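Beta-lactamase (Klebsiella pneumoniae, PDB 6HUH) probably hydrolyses beta-lactam antibiotics to substituted beta-amino acids, as a class D enzyme that confers antibiotic resistance. Local coordinates at residues Leu75-Gly80 against Val102-Gln107; Asn129-Gly134 against Ser148-Ile153; Ser45-Ala50 against Gln214-Phe219; Asp123-Gly128 against Leu170-Gln175. One frame throughout, in Å; residues are numbered along the deposited sequence.

Interaction 1 (Leu75-Gly80 against Val102-Gln107); sequences LPFKAG and VIWYSQ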
loop_
_atom_site.group_PDB
_atom_site.type_symbol
_atom_site.label_atom_id
_atom_site.label_comp_id
_atom_site.label_asym_id
_atom_site.label_seq_id
_atom_site.Cartn_x
_atom_site.Cartn_y
_atom_site.Cartn_z
ATOM N N LEU A 75 -13.810 0.497 4.026
ATOM C CA LEU A 75 -14.853 -0.095 4.868
ATOM C C LEU A 75 -14.361 -0.478 6.281
ATOM O O LEU A 75 -13.300 -1.088 6.405
ATOM C CB LEU A 75 -15.541 -1.290 4.178
ATOM C CG LEU A 75 -16.118 -1.088 2.751
ATOM C CD1 LEU A 75 -16.713 -2.379 2.228
ATOM C CD2 LEU A 75 -17.173 0.025 2.695
ATOM N N PRO A 76 -15.097 -0.127 7.364
ATOM C CA PRO A 76 -14.631 -0.498 8.710
ATOM C C PRO A 76 -14.925 -1.949 9.105
ATOM O O PRO A 76 -15.912 -2.540 8.657
ATOM C CB PRO A 76 -15.404 0.460 9.608
ATOM C CG PRO A 76 -16.693 0.680 8.894
ATOM C CD PRO A 76 -16.363 0.641 7.427
ATOM N N PHE A 77 -14.095 -2.500 10.002
ATOM C CA PHE A 77 -14.279 -3.835 10.573
ATOM C C PHE A 77 -15.461 -3.766 11.557
ATOM O O PHE A 77 -15.574 -2.798 12.306
ATOM C CB PHE A 77 -12.996 -4.258 11.310
ATOM C CG PHE A 77 -13.094 -5.569 12.060
ATOM C CD1 PHE A 77 -12.903 -6.784 11.403
ATOM C CD2 PHE A 77 -13.330 -5.590 13.433
ATOM C CE1 PHE A 77 -12.963 -7.992 12.102
ATOM C CE2 PHE A 77 -13.409 -6.803 14.124
ATOM C CZ PHE A 77 -13.226 -7.993 13.456
ATOM N N LYS A 78 -16.324 -4.782 11.573
ATOM C CA LYS A 78 -17.473 -4.809 12.492
ATOM C C LYS A 78 -17.434 -6.069 13.363
ATOM O O LYS A 78 -16.925 -7.088 12.907
ATOM C CB LYS A 78 -18.799 -4.785 11.708
ATOM C CG LYS A 78 -19.089 -3.513 10.912
ATOM C CD LYS A 78 -20.369 -3.699 10.096
ATOM C CE LYS A 78 -20.512 -2.728 8.954
ATOM N NZ LYS A 78 -21.542 -3.196 7.989
ATOM N N ALA A 79 -18.009 -6.011 14.593
ATOM C CA ALA A 79 -18.100 -7.159 15.515
ATOM C C ALA A 79 -18.967 -8.226 14.859
ATOM O O ALA A 79 -20.093 -7.955 14.446
ATOM C CB ALA A 79 -18.704 -6.735 16.848
ATOM N N GLY A 80 -18.394 -9.405 14.693
ATOM C CA GLY A 80 -19.039 -10.518 14.013
ATOM C C GLY A 80 -18.365 -10.865 12.696
ATOM O O GLY A 80 -18.759 -11.836 12.037
ATOM N N VAL A 102 -8.078 -9.914 3.115
ATOM C CA VAL A 102 -9.187 -9.623 4.020
ATOM C C VAL A 102 -10.461 -10.231 3.451
ATOM O O VAL A 102 -11.027 -9.718 2.479
ATOM C CB VAL A 102 -9.316 -8.115 4.332
ATOM C CG1 VAL A 102 -10.094 -7.898 5.617
ATOM C CG2 VAL A 102 -7.944 -7.451 4.418
ATOM N N ILE A 103 -10.888 -11.357 4.050
ATOM C CA ILE A 103 -12.049 -12.098 3.581
ATOM C C ILE A 103 -13.350 -11.365 3.839
ATOM O O ILE A 103 -14.234 -11.439 2.989
ATOM C CB ILE A 103 -12.085 -13.557 4.092
ATOM C CG1 ILE A 103 -12.396 -13.644 5.587
ATOM C CG2 ILE A 103 -10.789 -14.308 3.726
ATOM C CD1 ILE A 103 -12.778 -15.023 6.071
ATOM N N TRP A 104 -13.475 -10.638 4.978
ATOM C CA TRP A 104 -14.709 -9.919 5.301
ATOM C C TRP A 104 -15.030 -8.813 4.298
ATOM O O TRP A 104 -16.200 -8.558 4.040
ATOM C CB TRP A 104 -14.751 -9.419 6.744
ATOM C CG TRP A 104 -13.707 -8.427 7.173
ATOM C CD1 TRP A 104 -12.690 -8.665 8.045
ATOM C CD2 TRP A 104 -13.730 -6.995 6.964
ATOM N NE1 TRP A 104 -12.028 -7.491 8.335
ATOM C CE2 TRP A 104 -12.638 -6.455 7.675
ATOM C CE3 TRP A 104 -14.544 -6.124 6.216
ATOM C CZ2 TRP A 104 -12.309 -5.096 7.621
ATOM C CZ3 TRP A 104 -14.221 -4.778 6.171
ATOM C CH2 TRP A 104 -13.126 -4.274 6.879
ATOM N N TYR A 105 -13.999 -8.215 3.685
ATOM C CA TYR A 105 -14.135 -7.168 2.669
ATOM C C TYR A 105 -14.649 -7.778 1.352
ATOM O O TYR A 105 -15.329 -7.102 0.579
ATOM C CB TYR A 105 -12.797 -6.442 2.482
ATOM C CG TYR A 105 -12.883 -5.159 1.692
ATOM C CD1 TYR A 105 -12.748 -5.160 0.308
ATOM C CD2 TYR A 105 -13.028 -3.930 2.334
ATOM C CE1 TYR A 105 -12.814 -3.978 -0.427
ATOM C CE2 TYR A 105 -13.048 -2.739 1.614
ATOM C CZ TYR A 105 -12.965 -2.770 0.231
ATOM O OH TYR A 105 -13.030 -1.607 -0.495
ATOM N N SER A 106 -14.375 -9.071 1.123
ATOM C CA SER A 106 -14.862 -9.767 -0.070
ATOM C C SER A 106 -16.338 -10.085 0.093
ATOM O O SER A 106 -17.083 -9.993 -0.886
ATOM C CB SER A 106 -14.077 -11.049 -0.298
ATOM O OG SER A 106 -12.738 -10.778 -0.676
ATOM N N GLN A 107 -16.760 -10.452 1.344
ATOM C CA GLN A 107 -18.154 -10.757 1.712
ATOM C C GLN A 107 -18.999 -9.496 1.620
ATOM O O GLN A 107 -20.140 -9.571 1.170
ATOM C CB GLN A 107 -18.254 -11.352 3.122
ATOM C CG GLN A 107 -17.303 -12.514 3.383
ATOM C CD GLN A 107 -17.591 -13.244 4.671
ATOM O OE1 GLN A 107 -17.816 -12.646 5.732
ATOM N NE2 GLN A 107 -17.551 -14.564 4.611
#

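Interaction 2 (Asn129-Gly134 against Ser148-Ile153); sequences NRDLSG and SSSLAI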
loop_
_atom_site.group_PDB
_atom_site.type_symbol
_atom_site.label_atom_id
_atom_site.label_comp_id
_atom_site.label_asym_id
_atom_site.label_seq_id
_atom_site.Cartn_x
_atom_site.Cartn_y
_atom_site.Cartn_z
ATOM N N ASN A 129 -14.983 -24.425 -12.020
ATOM C CA ASN A 129 -16.196 -25.263 -12.001
ATOM C C ASN A 129 -17.467 -24.444 -11.878
ATOM O O ASN A 129 -18.548 -24.981 -12.020
ATOM C CB ASN A 129 -16.110 -26.347 -10.932
ATOM C CG ASN A 129 -16.357 -25.904 -9.529
ATOM O OD1 ASN A 129 -16.395 -24.716 -9.206
ATOM N ND2 ASN A 129 -16.532 -26.871 -8.656
ATOM N N ARG A 130 -17.327 -23.146 -11.560
ATOM C CA ARG A 130 -18.412 -22.167 -11.458
ATOM C C ARG A 130 -19.446 -22.496 -10.321
ATOM O O ARG A 130 -20.489 -21.827 -10.201
ATOM C CB ARG A 130 -19.087 -21.956 -12.839
ATOM C CG ARG A 130 -18.106 -21.737 -13.996
ATOM C CD ARG A 130 -18.768 -21.178 -15.238
ATOM N NE ARG A 130 -19.320 -22.227 -16.093
ATOM C CZ ARG A 130 -19.848 -22.019 -17.297
ATOM N NH1 ARG A 130 -19.895 -20.791 -17.808
ATOM N NH2 ARG A 130 -20.328 -23.037 -18.002
ATOM N N ASP A 131 -19.115 -23.489 -9.456
ATOM C CA ASP A 131 -20.001 -23.889 -8.361
ATOM C C ASP A 131 -19.955 -22.931 -7.181
ATOM O O ASP A 131 -18.967 -22.897 -6.448
ATOM C CB ASP A 131 -19.709 -25.324 -7.911
ATOM C CG ASP A 131 -20.888 -25.995 -7.239
ATOM O OD1 ASP A 131 -21.659 -25.290 -6.543
ATOM O OD2 ASP A 131 -21.053 -27.224 -7.420
ATOM N N LEU A 132 -21.018 -22.147 -6.997
ATOM C CA LEU A 132 -21.061 -21.190 -5.883
ATOM C C LEU A 132 -22.170 -21.554 -4.885
ATOM O O LEU A 132 -22.741 -20.669 -4.248
ATOM C CB LEU A 132 -21.197 -19.727 -6.379
ATOM C CG LEU A 132 -20.409 -19.326 -7.630
ATOM C CD1 LEU A 132 -20.959 -18.088 -8.227
ATOM C CD2 LEU A 132 -18.924 -19.155 -7.342
ATOM N N SER A 133 -22.464 -22.861 -4.745
ATOM C CA SER A 133 -23.496 -23.348 -3.835
ATOM C C SER A 133 -23.043 -23.336 -2.383
ATOM O O SER A 133 -23.880 -23.293 -1.478
ATOM C CB SER A 133 -23.968 -24.735 -4.252
ATOM O OG SER A 133 -22.911 -25.677 -4.234
ATOM N N GLY A 134 -21.727 -23.347 -2.184
ATOM C CA GLY A 134 -21.086 -23.331 -0.872
ATOM C C GLY A 134 -21.079 -24.675 -0.166
ATOM O O GLY A 134 -21.044 -25.742 -0.800
ATOM N N SER A 148 -12.548 -22.566 0.571
ATOM C CA SER A 148 -12.338 -24.023 0.627
ATOM C C SER A 148 -13.667 -24.835 0.666
ATOM O O SER A 148 -13.891 -25.631 1.590
ATOM C CB SER A 148 -11.399 -24.399 1.776
ATOM O OG SER A 148 -10.084 -23.903 1.578
ATOM N N SER A 149 -14.550 -24.616 -0.342
ATOM C CA SER A 149 -15.841 -25.301 -0.410
ATOM C C SER A 149 -16.225 -25.738 -1.852
ATOM O O SER A 149 -15.469 -26.493 -2.469
ATOM C CB SER A 149 -16.930 -24.460 0.260
ATOM O OG SER A 149 -17.177 -23.252 -0.436
ATOM N N SER A 150 -17.393 -25.268 -2.366
ATOM C CA SER A 150 -17.965 -25.585 -3.672
ATOM C C SER A 150 -17.077 -25.244 -4.846
ATOM O O SER A 150 -16.802 -26.120 -5.655
ATOM C CB SER A 150 -19.328 -24.924 -3.835
ATOM O OG SER A 150 -19.215 -23.511 -3.802
ATOM N N LEU A 151 -16.638 -23.979 -4.945
ATOM C CA LEU A 151 -15.786 -23.489 -6.030
ATOM C C LEU A 151 -14.398 -24.143 -6.027
ATOM O O LEU A 151 -13.829 -24.415 -4.959
ATOM C CB LEU A 151 -15.711 -21.946 -6.021
ATOM C CG LEU A 151 -15.166 -21.234 -7.279
ATOM C CD1 LEU A 151 -16.022 -21.508 -8.529
ATOM C CD2 LEU A 151 -15.098 -19.760 -7.057
ATOM N N ALA A 152 -13.899 -24.451 -7.246
ATOM C CA ALA A 152 -12.609 -25.082 -7.513
ATOM C C ALA A 152 -12.106 -24.714 -8.916
ATOM O O ALA A 152 -12.865 -24.722 -9.888
ATOM C CB ALA A 152 -12.726 -26.598 -7.369
ATOM N N ILE A 153 -10.838 -24.369 -9.008
ATOM C CA ILE A 153 -10.207 -24.030 -10.278
ATOM C C ILE A 153 -8.885 -24.810 -10.444
ATOM O O ILE A 153 -8.140 -25.018 -9.471
ATOM C CB ILE A 153 -10.058 -22.484 -10.475
ATOM C CG1 ILE A 153 -9.691 -22.113 -11.949
ATOM C CG2 ILE A 153 -9.089 -21.850 -9.451
ATOM C CD1 ILE A 153 -10.077 -20.687 -12.383
#

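Interaction 3 (Ser45-Ala50 against Gln214-Phe219); sequences SQLPPA and QQIGWF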
loop_
_atom_site.group_PDB
_atom_site.type_symbol
_atom_site.label_atom_id
_atom_site.label_comp_id
_atom_site.label_asym_id
_atom_site.label_seq_id
_atom_site.Cartn_x
_atom_site.Cartn_y
_atom_site.Cartn_z
ATOM N N SER A 45 -5.784 -30.731 -12.277
ATOM C CA SER A 45 -6.705 -30.970 -11.155
ATOM C C SER A 45 -7.278 -29.674 -10.604
ATOM O O SER A 45 -6.557 -28.690 -10.459
ATOM C CB SER A 45 -6.028 -31.752 -10.035
ATOM O OG SER A 45 -5.777 -33.072 -10.475
ATOM N N GLN A 46 -8.569 -29.698 -10.269
ATOM C CA GLN A 46 -9.282 -28.549 -9.719
ATOM C C GLN A 46 -8.989 -28.408 -8.229
ATOM O O GLN A 46 -9.116 -29.387 -7.487
ATOM C CB GLN A 46 -10.803 -28.700 -9.938
ATOM C CG GLN A 46 -11.248 -28.752 -11.398
ATOM C CD GLN A 46 -12.681 -28.329 -11.561
ATOM O OE1 GLN A 46 -12.986 -27.348 -12.261
ATOM N NE2 GLN A 46 -13.595 -29.055 -10.916
ATOM N N LEU A 47 -8.622 -27.195 -7.787
ATOM C CA LEU A 47 -8.339 -26.925 -6.378
ATOM C C LEU A 47 -9.091 -25.689 -5.860
ATOM O O LEU A 47 -9.382 -24.789 -6.664
ATOM C CB LEU A 47 -6.830 -26.710 -6.163
ATOM C CG LEU A 47 -5.878 -27.850 -6.546
ATOM C CD1 LEU A 47 -4.468 -27.327 -6.730
ATOM C CD2 LEU A 47 -5.930 -28.977 -5.536
ATOM N N PRO A 48 -9.364 -25.561 -4.525
ATOM C CA PRO A 48 -10.018 -24.335 -4.036
ATOM C C PRO A 48 -9.216 -23.090 -4.447
ATOM O O PRO A 48 -7.998 -23.128 -4.327
ATOM C CB PRO A 48 -10.046 -24.529 -2.507
ATOM C CG PRO A 48 -9.060 -25.585 -2.229
ATOM C CD PRO A 48 -9.098 -26.495 -3.410
ATOM N N PRO A 49 -9.825 -22.006 -4.996
ATOM C CA PRO A 49 -9.000 -20.853 -5.402
ATOM C C PRO A 49 -8.470 -20.032 -4.222
ATOM O O PRO A 49 -7.450 -19.359 -4.357
ATOM C CB PRO A 49 -9.926 -20.050 -6.315
ATOM C CG PRO A 49 -11.299 -20.382 -5.856
ATOM C CD PRO A 49 -11.262 -21.753 -5.235
ATOM N N ALA A 50 -9.123 -20.159 -3.046
ATOM C CA ALA A 50 -8.821 -19.434 -1.817
ATOM C C ALA A 50 -8.812 -17.928 -2.083
ATOM O O ALA A 50 -9.742 -17.426 -2.719
ATOM C CB ALA A 50 -7.516 -19.904 -1.210
ATOM N N GLN A 214 -3.701 -31.131 3.699
ATOM C CA GLN A 214 -2.580 -30.465 3.049
ATOM C C GLN A 214 -2.979 -29.082 2.548
ATOM O O GLN A 214 -4.029 -28.911 1.934
ATOM C CB GLN A 214 -1.996 -31.328 1.923
ATOM C CG GLN A 214 -1.318 -32.597 2.426
ATOM C CD GLN A 214 -0.530 -33.297 1.347
ATOM O OE1 GLN A 214 -1.069 -33.729 0.317
ATOM N NE2 GLN A 214 0.768 -33.444 1.574
ATOM N N GLN A 215 -2.101 -28.114 2.808
ATOM C CA GLN A 215 -2.228 -26.717 2.431
ATOM C C GLN A 215 -1.954 -26.546 0.937
ATOM O O GLN A 215 -1.037 -27.174 0.411
ATOM C CB GLN A 215 -1.192 -25.910 3.231
ATOM C CG GLN A 215 -1.745 -24.668 3.913
ATOM C CD GLN A 215 -0.650 -23.860 4.558
ATOM O OE1 GLN A 215 -0.421 -22.697 4.210
ATOM N NE2 GLN A 215 0.058 -24.453 5.510
ATOM N N ILE A 216 -2.733 -25.688 0.262
ATOM C CA ILE A 216 -2.510 -25.353 -1.145
ATOM C C ILE A 216 -2.081 -23.898 -1.200
ATOM O O ILE A 216 -2.848 -23.002 -0.839
ATOM C CB ILE A 216 -3.689 -25.619 -2.129
ATOM C CG1 ILE A 216 -4.203 -27.070 -2.043
ATOM C CG2 ILE A 216 -3.289 -25.239 -3.577
ATOM C CD1 ILE A 216 -5.676 -27.208 -2.253
ATOM N N GLY A 217 -0.852 -23.688 -1.620
ATOM C CA GLY A 217 -0.309 -22.354 -1.789
ATOM C C GLY A 217 -0.529 -21.931 -3.215
ATOM O O GLY A 217 -0.437 -22.751 -4.121
ATOM N N TRP A 218 -0.889 -20.700 -3.436
ATOM C CA TRP A 218 -1.089 -20.269 -4.805
ATOM C C TRP A 218 -0.314 -18.972 -5.055
ATOM O O TRP A 218 -0.374 -18.065 -4.235
ATOM C CB TRP A 218 -2.575 -19.943 -5.065
ATOM C CG TRP A 218 -3.581 -21.033 -5.284
ATOM C CD1 TRP A 218 -4.480 -21.494 -4.365
ATOM C CD2 TRP A 218 -4.033 -21.523 -6.559
ATOM N NE1 TRP A 218 -5.398 -22.323 -4.969
ATOM C CE2 TRP A 218 -5.143 -22.366 -6.314
ATOM C CE3 TRP A 218 -3.567 -21.384 -7.882
ATOM C CZ2 TRP A 218 -5.779 -23.075 -7.334
ATOM C CZ3 TRP A 218 -4.200 -22.082 -8.890
ATOM C CH2 TRP A 218 -5.297 -22.914 -8.613
ATOM N N PHE A 219 0.355 -18.864 -6.195
ATOM C CA PHE A 219 0.924 -17.614 -6.672
ATOM C C PHE A 219 0.642 -17.475 -8.157
ATOM O O PHE A 219 1.299 -18.098 -9.000
ATOM C CB PHE A 219 2.372 -17.334 -6.299
ATOM C CG PHE A 219 2.627 -15.867 -6.564
ATOM C CD1 PHE A 219 1.934 -14.882 -5.860
ATOM C CD2 PHE A 219 3.489 -15.468 -7.576
ATOM C CE1 PHE A 219 2.112 -13.532 -6.150
ATOM C CE2 PHE A 219 3.690 -14.110 -7.845
ATOM C CZ PHE A 219 2.989 -13.153 -7.136
#

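Interaction 4 (Asp123-Gly128 against Leu170-Gln175); sequences DRFDYG and LPVSAQ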
loop_
_atom_site.group_PDB
_atom_site.type_symbol
_atom_site.label_atom_id
_atom_site.label_comp_id
_atom_site.label_asym_id
_atom_site.label_seq_id
_atom_site.Cartn_x
_atom_site.Cartn_y
_atom_site.Cartn_z
ATOM N N ASP A 123 -20.010 -17.032 -14.285
ATOM C CA ASP A 123 -20.348 -17.691 -15.553
ATOM C C ASP A 123 -19.646 -16.986 -16.731
ATOM O O ASP A 123 -18.940 -17.664 -17.484
ATOM C CB ASP A 123 -21.865 -17.695 -15.801
ATOM C CG ASP A 123 -22.708 -18.581 -14.898
ATOM O OD1 ASP A 123 -22.159 -19.112 -13.901
ATOM O OD2 ASP A 123 -23.928 -18.727 -15.176
ATOM N N ARG A 124 -19.811 -15.629 -16.872
ATOM C CA ARG A 124 -19.216 -14.863 -17.980
ATOM C C ARG A 124 -17.706 -14.896 -17.992
ATOM O O ARG A 124 -17.114 -14.816 -19.069
ATOM C CB ARG A 124 -19.738 -13.419 -18.055
ATOM C CG ARG A 124 -20.674 -13.220 -19.250
ATOM C CD ARG A 124 -20.812 -11.775 -19.702
ATOM N NE ARG A 124 -21.527 -11.684 -20.981
ATOM C CZ ARG A 124 -21.653 -10.575 -21.702
ATOM N NH1 ARG A 124 -21.111 -9.437 -21.282
ATOM N NH2 ARG A 124 -22.318 -10.593 -22.849
ATOM N N PHE A 125 -17.097 -15.046 -16.792
ATOM C CA PHE A 125 -15.658 -15.182 -16.549
ATOM C C PHE A 125 -15.199 -16.632 -16.758
ATOM O O PHE A 125 -13.990 -16.872 -16.821
ATOM C CB PHE A 125 -15.301 -14.739 -15.119
ATOM C CG PHE A 125 -15.282 -13.250 -14.853
ATOM C CD1 PHE A 125 -15.395 -12.335 -15.897
ATOM C CD2 PHE A 125 -15.122 -12.763 -13.560
ATOM C CE1 PHE A 125 -15.373 -10.963 -15.650
ATOM C CE2 PHE A 125 -15.084 -11.388 -13.318
ATOM C CZ PHE A 125 -15.213 -10.498 -14.364
ATOM N N ASP A 126 -16.163 -17.599 -16.842
ATOM C CA ASP A 126 -15.939 -19.039 -17.039
ATOM C C ASP A 126 -15.008 -19.587 -15.952
ATOM O O ASP A 126 -14.177 -20.462 -16.216
ATOM C CB ASP A 126 -15.390 -19.298 -18.462
ATOM C CG ASP A 126 -15.646 -20.683 -19.018
ATOM O OD1 ASP A 126 -16.775 -21.200 -18.832
ATOM O OD2 ASP A 126 -14.738 -21.229 -19.690
ATOM N N TYR A 127 -15.141 -19.041 -14.736
ATOM C CA TYR A 127 -14.260 -19.345 -13.630
ATOM C C TYR A 127 -14.377 -20.779 -13.091
ATOM O O TYR A 127 -15.308 -21.096 -12.348
ATOM C CB TYR A 127 -14.425 -18.315 -12.518
ATOM C CG TYR A 127 -13.249 -18.250 -11.568
ATOM C CD1 TYR A 127 -12.117 -17.485 -11.874
ATOM C CD2 TYR A 127 -13.267 -18.935 -10.355
ATOM C CE1 TYR A 127 -11.028 -17.422 -11.004
ATOM C CE2 TYR A 127 -12.181 -18.879 -9.477
ATOM C CZ TYR A 127 -11.069 -18.108 -9.799
ATOM O OH TYR A 127 -10.004 -18.054 -8.928
ATOM N N GLY A 128 -13.389 -21.609 -13.453
ATOM C CA GLY A 128 -13.264 -22.999 -13.025
ATOM C C GLY A 128 -14.526 -23.830 -13.153
ATOM O O GLY A 128 -15.091 -23.939 -14.249
ATOM N N LEU A 170 -12.359 -10.144 -21.278
ATOM C CA LEU A 170 -13.448 -10.131 -20.287
ATOM C C LEU A 170 -14.348 -8.877 -20.468
ATOM O O LEU A 170 -13.848 -7.861 -20.964
ATOM C CB LEU A 170 -12.944 -10.333 -18.834
ATOM C CG LEU A 170 -12.242 -11.693 -18.530
ATOM C CD1 LEU A 170 -11.801 -11.775 -17.098
ATOM C CD2 LEU A 170 -13.132 -12.877 -18.814
ATOM N N PRO A 171 -15.685 -8.954 -20.171
ATOM C CA PRO A 171 -16.584 -7.813 -20.449
ATOM C C PRO A 171 -16.465 -6.633 -19.481
ATOM O O PRO A 171 -17.464 -6.131 -18.961
ATOM C CB PRO A 171 -17.972 -8.466 -20.415
ATOM C CG PRO A 171 -17.848 -9.529 -19.412
ATOM C CD PRO A 171 -16.453 -10.095 -19.616
ATOM N N VAL A 172 -15.228 -6.200 -19.231
ATOM C CA VAL A 172 -14.900 -5.103 -18.328
ATOM C C VAL A 172 -14.125 -4.031 -19.087
ATOM O O VAL A 172 -13.575 -4.298 -20.157
ATOM C CB VAL A 172 -14.179 -5.582 -17.033
ATOM C CG1 VAL A 172 -15.033 -6.584 -16.251
ATOM C CG2 VAL A 172 -12.806 -6.163 -17.322
ATOM N N SER A 173 -14.112 -2.813 -18.542
ATOM C CA SER A 173 -13.434 -1.645 -19.094
ATOM C C SER A 173 -11.914 -1.692 -18.864
ATOM O O SER A 173 -11.423 -2.503 -18.069
ATOM C CB SER A 173 -13.999 -0.381 -18.457
ATOM O OG SER A 173 -13.597 -0.287 -17.100
ATOM N N ALA A 174 -11.190 -0.765 -19.525
ATOM C CA ALA A 174 -9.752 -0.579 -19.407
ATOM C C ALA A 174 -9.404 -0.154 -17.974
ATOM O O ALA A 174 -8.516 -0.763 -17.361
ATOM C CB ALA A 174 -9.284 0.476 -20.403
ATOM N N GLN A 175 -10.134 0.856 -17.435
ATOM C CA GLN A 175 -9.953 1.366 -16.081
ATOM C C GLN A 175 -10.283 0.321 -14.994
ATOM O O GLN A 175 -9.645 0.355 -13.940
ATOM C CB GLN A 175 -10.671 2.690 -15.837
ATOM C CG GLN A 175 -12.195 2.673 -16.031
ATOM C CD GLN A 175 -12.679 2.795 -17.470
ATOM O OE1 GLN A 175 -11.927 2.698 -18.462
ATOM N NE2 GLN A 175 -13.982 2.970 -17.612
#

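Interaction 1 (Leu75-Gly80 against Val102-Gln107)
Leu75 lies against Tyr105 near the start of helix 103-113, its branch meeting the phenol ring at about a right angle. Leu75 CG comes to 3.7 Å from Tyr105 CE2, and CD1 reaches the same ring carbon. With CG anti to the carbonyl carbon (chi1 -53°), the branch is set toward the tyrosine, and Leu75 O sits in the plane of the Trp104 indole, at its CH2 edge. Pro76 adds little beyond its backbone, Pro76 C being 3.7 Å from Trp104 CH2; Pro76 O is taken by Arg108 on the next turn of the helix. Phe77 CA stands over the six-membered ring of Trp104, 4.2 Å from the ring centroid, as a CH-pi contact. Its phenyl, CG anti to the backbone N (chi1 175°), turns an edge to the five-membered ring in an offset edge-to-face pair, centroids 5.2 Å apart and planes at 64°. Val102 CG1, just ahead of the helix, and Tyr105 CB cover the opposite indole face. The same turn carries Ser106, whose OG hydrogen-bonds the carboxylated lysine at position 54, so the loop packs on a helix that reaches the active site. Trp104 NE1 donates to Trp88 O and Tyr105 OH bonds with Pro73 O. What joins 75-80 to 102-107 is therefore dispersion and aromatic packing, the polar groups of both rings being satisfied by other loop carbonyls.

Interaction 2 (Asn129-Gly134 against Ser148-Ile153)
Ser149 faces Gly134, its OG 3.9 Å from Gly134 CA, but its polar partners are Gln144 O and Ala145 O at the end of helix 141-144. Ser150 is the polar hub. Its OG, lying between the backbone N and the carbonyl carbon (chi1 63°), donates to Asp131 O at 2.7 Å, coming in well above the carbonyl plane, and accepts a weak bond from Gly134 N at 3.0 Å. One hydroxyl thus clasps both ends of the bend 131-134. Within it Asp131 OD1 accepts from Ser133 N, an Asx turn, and from Ser133 OG as well, while Asn129 forms a second Asx turn just ahead, OD1 accepting from Asp131 N. Asn129 is the last residue of Tyr127-Gly128-Asn129, the YGN motif of class D beta-lactamases, and its amide ties that motif to 148-153. ND2 gives an almost straight bond to Ser150 O (3.1 Å, 173°) that lies in the amide plane. Leu151 supplies the apolar side: its CD2 is 3.9 Å from Leu132 CD2, the two branches lying side by side and pointing the same way, with Leu132 resting on Phe118 and Val122 of helix 115-124. Leu151 CD1 lies near Asn129 OD1 and Arg130 N. Ala152 meets Asn129 twice: its O receives the backbone N at 3.0 Å, and its N gives a weak bond of 3.2 Å to the side-chain OD1.

Interaction 3 (Ser45-Ala50 against Gln214-Phe219)
Trp218 reaches out from strand 215-225 and donates its indole NE1 to Pro48 O, 2.8 Å away at an N-H...O angle of 148°. The donor lies in the carbonyl plane of Pro48, whereas the oxygen is tilted 18° out of the indole plane. The next carbonyl along, Pro49 O, stands over a face of the same indole without bonding to it; its hydrogen bond is with Thr52 OG1. At the benzo end, Leu47 CB approaches Trp218 CZ2 to 4.0 Å. Two residues back on the strand, Ile216 points to the same side, and its CD1 touches both Leu47 CD2 and Pro48 CD, each 3.7 Å from it. CG1 anti to the carbonyl carbon (chi1 -54°) carries that methyl over to the proline ring, which it meets at about a right angle, while CG2 of Ile216 turns to Leu47 CD1.

A second shell holds these groups. Ile216 and Trp218 pair through their backbones with Gly201 and Gly199 of strand 192-201, and Gly217 pairs with Val236 on the other flank. Val233, Thr235 and Gln158 pack round the indole, and Leu47 is bonded through its backbone to Ile153. Segment 45-50 leads directly into Ser51, the predicted acylated serine, whose side chain is about 8 Å from that of Trp218. The contact thus fastens the approach to the S-x-x-K motif, ending in carboxylated Lys54, onto the central antiparallel sheet beside the KTG strand, the core architecture of penicillin-recognising serine enzymes.

Interaction 4 (Asp123-Gly128 against Leu170-Gln175)
Phe125 and Leu170 bring the two backbones to 6.7 Å between their CA atoms, where a Schellman motif ending helix 115-124, with Asp126 at positive phi (56°), meets an inverse gamma turn centred on Pro171. The gamma turn is closed by Val172 N bonding to Leu170 O at 2.8 Å, and just beyond it Ser173 N-caps helix 174-184 through Thr176 N. Phe125 carries most of the contact between these turns. Its CG is anti to the carbonyl carbon (chi1 -75°), which swings the phenyl out to the leucine. Leu170 crosses it at about a right angle, with CD1 4.2 Å from the ring centroid in an off-centre CH-pi contact and CD2 3.7 Å from Phe125 CD1. Pro171 CD and Val172 CG1 come up to the ring's edge, near its plane. Pro56 and Leu59 of helix 56-64 also touch this phenyl, while Leu170 backs onto Phe161 and Leu165, so the contact lies where the end of helix 115-124 packs near helices 56-64 and 155-166, away from the active site. Arg124 flanks it at the surface, its chain extended from CG to NE across the proline: Arg124 CD lies 3.7 Å from Pro171 CG, and NH1 lies 3.4 Å from Pro171 CB.

In the fold
From the N terminus, 45-50 comes first and waits longest: interaction 3 closes a loop of 163 residues by binding to strand 215-225, and the other three contacts nest inside it. Interaction 1 closes a short loop between 75-80 and helix 103-113, ahead of interactions 2 and 4 and touching neither. Interaction 4 then joins the end of helix 115-124 to the loop leading into helix 174-184, enclosing interaction 2, which ties together the loops either side of helix 141-144. Interactions 2, 3 and 4 touch one another: Ile153 O packs on Trp218 CH2, Ile153 CD1 on Tyr127, and Tyr127 OH meets Pro49 CB, linking these loops to strand 215-225.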